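Local coordinates for protein ParA (Salmonella enterica subsp. enterica serovar Newport str. SL317, PDB 3EZF) that probably acts as a Walker-type partition ATPase in plasmid segregation and, in its ADP-bound state, as a DNA-binding transcriptional regulator, at residues G171-N183 against I206-W219. Numbering follows the deposited sequence.
Sequences GSILETAAQAMLN and IPASIDDGFVASQW
T176 OG1 donates to D212 OD1 over 2.7 Å, meeting its syn lone pair, while T176 CG2 lies against S209 CB. One residue on, A177 N donates to P207 O at 3.0 Å. Water 1 bridges the segments, accepting from A178 N and donating to D212 OD2. L182 runs alongside the W219 indole in the opposite direction: its CD2 makes an off-centre CH-pi contact, 4.2 Å from the centroid of the W219 six-membered ring, and its CD1 meets V215 CG1 tip to tip. M181 SD adds an oblique Met-aromatic contact, and A178 O lies in plane at the edge of the indole. Segment 206-219 leaves the C-terminal end of strand 203-206, outermost within this chain in the parallel sheet of this P-loop NTPase domain, and A177 CB packs on I206 CG2; helices 177-182 and 212-216 run 47° apart. T176 is the N-cap of helix 177-182: OG1 sits between backbone N and carbonyl carbon (chi1 63°), where it accepts from Q179 N. D212 is held by a capping box, S209 N to D212 OD2 and D211 N to S209 OG. Q232 O takes the indole N-H of W219, and D211 salt-bridges R293 of the second subunit.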
loop_
_atom_site.group_PDB
_atom_site.type_symbol
_atom_site.label_atom_id
_atom_site.label_comp_id
_atom_site.label_asym_id
_atom_site.label_seq_id
_atom_site.Cartn_x
_atom_site.Cartn_y
_atom_site.Cartn_z
ATOM N N GLY A 171 -4.922 4.434 23.176
ATOM C CA GLY A 171 -5.230 5.821 22.884
ATOM C C GLY A 171 -5.007 6.149 21.421
ATOM O O GLY A 171 -4.778 5.251 20.610
ATOM N N SER A 172 -5.078 7.437 21.088
ATOM C CA SER A 172 -4.881 7.909 19.716
ATOM C C SER A 172 -3.741 8.935 19.701
ATOM O O SER A 172 -3.622 9.754 20.622
ATOM C CB SER A 172 -6.185 8.476 19.152
ATOM O OG SER A 172 -6.609 9.609 19.891
ATOM N N ILE A 173 -2.909 8.886 18.661
ATOM C CA ILE A 173 -1.771 9.800 18.549
ATOM C C ILE A 173 -2.208 11.188 18.089
ATOM O O ILE A 173 -3.402 11.449 17.908
ATOM C CB ILE A 173 -0.721 9.275 17.552
ATOM C CG1 ILE A 173 -0.190 7.914 18.005
ATOM C CG2 ILE A 173 0.414 10.275 17.398
ATOM C CD1 ILE A 173 0.663 7.216 16.969
ATOM N N LEU A 174 -1.239 12.076 17.895
ATOM C CA LEU A 174 -1.560 13.427 17.476
ATOM C C LEU A 174 -0.488 14.118 16.632
ATOM O O LEU A 174 -0.805 14.775 15.638
ATOM C CB LEU A 174 -1.806 14.321 18.693
ATOM C CG LEU A 174 -2.948 13.903 19.621
ATOM C CD1 LEU A 174 -3.079 14.875 20.783
ATOM C CD2 LEU A 174 -4.257 13.806 18.854
ATOM N N GLU A 175 0.777 13.960 17.004
ATOM C CA GLU A 175 1.835 14.636 16.273
ATOM C C GLU A 175 2.554 13.780 15.232
ATOM O O GLU A 175 3.457 13.011 15.568
ATOM C CB GLU A 175 2.850 15.200 17.269
ATOM C CG GLU A 175 3.790 16.267 16.713
ATOM C CD GLU A 175 3.093 17.585 16.475
ATOM O OE1 GLU A 175 3.785 18.614 16.296
ATOM O OE2 GLU A 175 1.846 17.585 16.465
ATOM N N THR A 176 2.159 13.913 13.970
ATOM C CA THR A 176 2.808 13.165 12.911
ATOM C C THR A 176 4.093 13.893 12.527
ATOM O O THR A 176 4.295 15.056 12.887
ATOM C CB THR A 176 1.927 13.058 11.662
ATOM O OG1 THR A 176 1.695 14.366 11.130
ATOM C CG2 THR A 176 0.599 12.383 11.992
ATOM N N ALA A 177 4.965 13.196 11.802
ATOM C CA ALA A 177 6.242 13.745 11.361
ATOM C C ALA A 177 6.028 14.922 10.408
ATOM O O ALA A 177 6.727 15.939 10.483
ATOM C CB ALA A 177 7.064 12.652 10.682
ATOM N N ALA A 178 5.058 14.782 9.515
ATOM C CA ALA A 178 4.761 15.843 8.563
ATOM C C ALA A 178 4.368 17.109 9.315
ATOM O O ALA A 178 4.794 18.206 8.975
ATOM C CB ALA A 178 3.646 15.409 7.634
ATOM N N GLN A 179 3.559 16.932 10.351
ATOM C CA GLN A 179 3.103 18.041 11.170
ATOM C C GLN A 179 4.247 18.622 12.007
ATOM O O GLN A 179 4.422 19.844 12.047
ATOM C CB GLN A 179 1.958 17.575 12.065
ATOM C CG GLN A 179 0.705 17.154 11.291
ATOM C CD GLN A 179 -0.277 16.336 12.132
ATOM O OE1 GLN A 179 -1.252 15.788 11.606
ATOM N NE2 GLN A 179 -0.023 16.249 13.438
ATOM N N ALA A 180 5.033 17.760 12.653
ATOM C CA ALA A 180 6.152 18.225 13.467
ATOM C C ALA A 180 7.106 19.091 12.660
ATOM O O ALA A 180 7.626 20.091 13.159
ATOM C CB ALA A 180 6.885 17.065 14.049
ATOM N N MET A 181 7.332 18.731 11.404
ATOM C CA MET A 181 8.237 19.507 10.559
ATOM C C MET A 181 7.714 20.914 10.313
ATOM O O MET A 181 8.469 21.875 10.267
ATOM C CB MET A 181 8.414 18.823 9.212
ATOM C CG MET A 181 9.024 17.448 9.271
ATOM S SD MET A 181 8.877 16.581 7.635
ATOM C CE MET A 181 10.211 17.335 6.814
ATOM N N LEU A 182 6.410 21.026 10.131
ATOM C CA LEU A 182 5.797 22.319 9.861
ATOM C C LEU A 182 5.680 23.211 11.100
ATOM O O LEU A 182 5.672 24.439 10.984
ATOM C CB LEU A 182 4.414 22.119 9.222
ATOM C CG LEU A 182 4.408 21.551 7.794
ATOM C CD1 LEU A 182 2.968 21.314 7.312
ATOM C CD2 LEU A 182 5.130 22.526 6.874
ATOM N N ASN A 183 5.621 22.601 12.282
ATOM C CA ASN A 183 5.475 23.372 13.511
ATOM C C ASN A 183 6.757 23.906 14.135
ATOM O O ASN A 183 6.739 24.372 15.275
ATOM C CB ASN A 183 4.713 22.561 14.555
ATOM C CG ASN A 183 3.373 22.097 14.053
ATOM O OD1 ASN A 183 2.683 22.826 13.349
ATOM N ND2 ASN A 183 2.989 20.882 14.423
ATOM N N ILE A 206 8.327 8.168 15.363
ATOM C CA ILE A 206 7.593 9.423 15.151
ATOM C C ILE A 206 6.506 8.991 14.185
ATOM O O ILE A 206 6.770 8.765 13.010
ATOM C CB ILE A 206 8.421 10.532 14.473
ATOM C CG1 ILE A 206 9.387 11.172 15.471
ATOM C CG2 ILE A 206 7.499 11.618 13.969
ATOM C CD1 ILE A 206 10.148 12.392 14.907
ATOM N N PRO A 207 5.262 8.882 14.672
ATOM C CA PRO A 207 4.086 8.461 13.902
ATOM C C PRO A 207 3.691 9.244 12.640
ATOM O O PRO A 207 4.111 10.388 12.422
ATOM C CB PRO A 207 2.980 8.444 14.967
ATOM C CG PRO A 207 3.382 9.590 15.875
ATOM C CD PRO A 207 4.872 9.374 16.011
ATOM N N ALA A 208 2.881 8.582 11.816
ATOM C CA ALA A 208 2.360 9.135 10.574
ATOM C C ALA A 208 0.827 9.073 10.630
ATOM O O ALA A 208 0.247 8.519 11.571
ATOM C CB ALA A 208 2.871 8.328 9.378
ATOM N N SER A 209 0.175 9.637 9.621
ATOM C CA SER A 209 -1.276 9.629 9.562
ATOM C C SER A 209 -1.738 9.554 8.123
ATOM O O SER A 209 -0.942 9.733 7.203
ATOM C CB SER A 209 -1.843 10.891 10.189
ATOM O OG SER A 209 -3.241 10.946 9.974
ATOM N N ILE A 210 -3.025 9.286 7.928
ATOM C CA ILE A 210 -3.568 9.227 6.579
ATOM C C ILE A 210 -3.803 10.674 6.166
ATOM O O ILE A 210 -4.036 10.975 4.991
ATOM C CB ILE A 210 -4.902 8.441 6.521
ATOM C CG1 ILE A 210 -5.435 8.405 5.088
ATOM C CG2 ILE A 210 -5.923 9.087 7.433
ATOM C CD1 ILE A 210 -4.494 7.716 4.106
ATOM N N ASP A 211 -3.741 11.563 7.155
ATOM C CA ASP A 211 -3.927 12.987 6.922
ATOM C C ASP A 211 -2.727 13.582 6.181
ATOM O O ASP A 211 -2.887 14.431 5.277
ATOM C CB ASP A 211 -4.094 13.733 8.242
ATOM C CG ASP A 211 -5.531 14.069 8.534
ATOM O OD1 ASP A 211 -6.302 14.220 7.559
ATOM O OD2 ASP A 211 -5.885 14.196 9.732
ATOM N N ASP A 212 -1.531 13.133 6.578
ATOM C CA ASP A 212 -0.268 13.608 6.003
ATOM C C ASP A 212 -0.250 13.584 4.482
ATOM O O ASP A 212 0.441 14.385 3.861
ATOM C CB ASP A 212 0.910 12.790 6.554
ATOM C CG ASP A 212 1.076 12.944 8.065
ATOM O OD1 ASP A 212 0.739 14.031 8.585
ATOM O OD2 ASP A 212 1.553 11.990 8.728
ATOM N N GLY A 213 -1.006 12.664 3.888
ATOM C CA GLY A 213 -1.073 12.583 2.439
ATOM C C GLY A 213 -1.598 13.907 1.910
ATOM O O GLY A 213 -1.084 14.468 0.943
ATOM N N PHE A 214 -2.636 14.415 2.557
ATOM C CA PHE A 214 -3.204 15.700 2.180
ATOM C C PHE A 214 -2.174 16.797 2.407
ATOM O O PHE A 214 -1.995 17.681 1.572
ATOM C CB PHE A 214 -4.478 15.952 2.989
ATOM C CG PHE A 214 -5.604 15.052 2.582
ATOM C CD1 PHE A 214 -5.632 13.721 2.991
ATOM C CD2 PHE A 214 -6.550 15.483 1.662
ATOM C CE1 PHE A 214 -6.578 12.833 2.473
ATOM C CE2 PHE A 214 -7.492 14.600 1.146
ATOM C CZ PHE A 214 -7.507 13.277 1.547
ATOM N N VAL A 215 -1.486 16.720 3.540
ATOM C CA VAL A 215 -0.458 17.686 3.876
ATOM C C VAL A 215 0.526 17.801 2.715
ATOM O O VAL A 215 0.888 18.912 2.308
ATOM C CB VAL A 215 0.317 17.258 5.160
ATOM C CG1 VAL A 215 1.369 18.295 5.527
ATOM C CG2 VAL A 215 -0.647 17.061 6.306
ATOM N N ALA A 216 0.951 16.656 2.179
ATOM C CA ALA A 216 1.906 16.648 1.074
ATOM C C ALA A 216 1.349 17.366 -0.154
ATOM O O ALA A 216 1.986 18.257 -0.703
ATOM C CB ALA A 216 2.283 15.219 0.719
ATOM N N SER A 217 0.149 16.984 -0.569
ATOM C CA SER A 217 -0.501 17.578 -1.731
ATOM C C SER A 217 -0.491 19.096 -1.737
ATOM O O SER A 217 -0.877 19.710 -2.731
ATOM C CB SER A 217 -1.951 17.107 -1.811
ATOM O OG SER A 217 -2.023 15.691 -1.797
ATOM N N GLN A 218 -0.038 19.697 -0.643
ATOM C CA GLN A 218 -0.026 21.138 -0.517
ATOM C C GLN A 218 1.229 21.591 0.212
ATOM O O GLN A 218 1.307 22.712 0.719
ATOM C CB GLN A 218 -1.283 21.540 0.244
ATOM C CG GLN A 218 -1.508 23.018 0.425
ATOM C CD GLN A 218 -2.868 23.289 1.047
ATOM O OE1 GLN A 218 -3.293 22.584 1.982
ATOM N NE2 GLN A 218 -3.564 24.310 0.535
ATOM N N TRP A 219 2.226 20.716 0.230
ATOM C CA TRP A 219 3.486 20.984 0.906
ATOM C C TRP A 219 4.131 22.347 0.653
ATOM O O TRP A 219 4.278 23.133 1.595
ATOM C CB TRP A 219 4.502 19.869 0.606
ATOM C CG TRP A 219 5.749 19.965 1.466
ATOM C CD1 TRP A 219 6.986 20.386 1.067
ATOM C CD2 TRP A 219 5.854 19.700 2.876
ATOM N NE1 TRP A 219 7.850 20.399 2.133
ATOM C CE2 TRP A 219 7.185 19.977 3.255
ATOM C CE3 TRP A 219 4.956 19.248 3.853
ATOM C CZ2 TRP A 219 7.641 19.833 4.571
ATOM C CZ3 TRP A 219 5.403 19.103 5.160
ATOM C CH2 TRP A 219 6.739 19.390 5.506
HETATM O O HOH W 1 4.287 11.843 9.108
#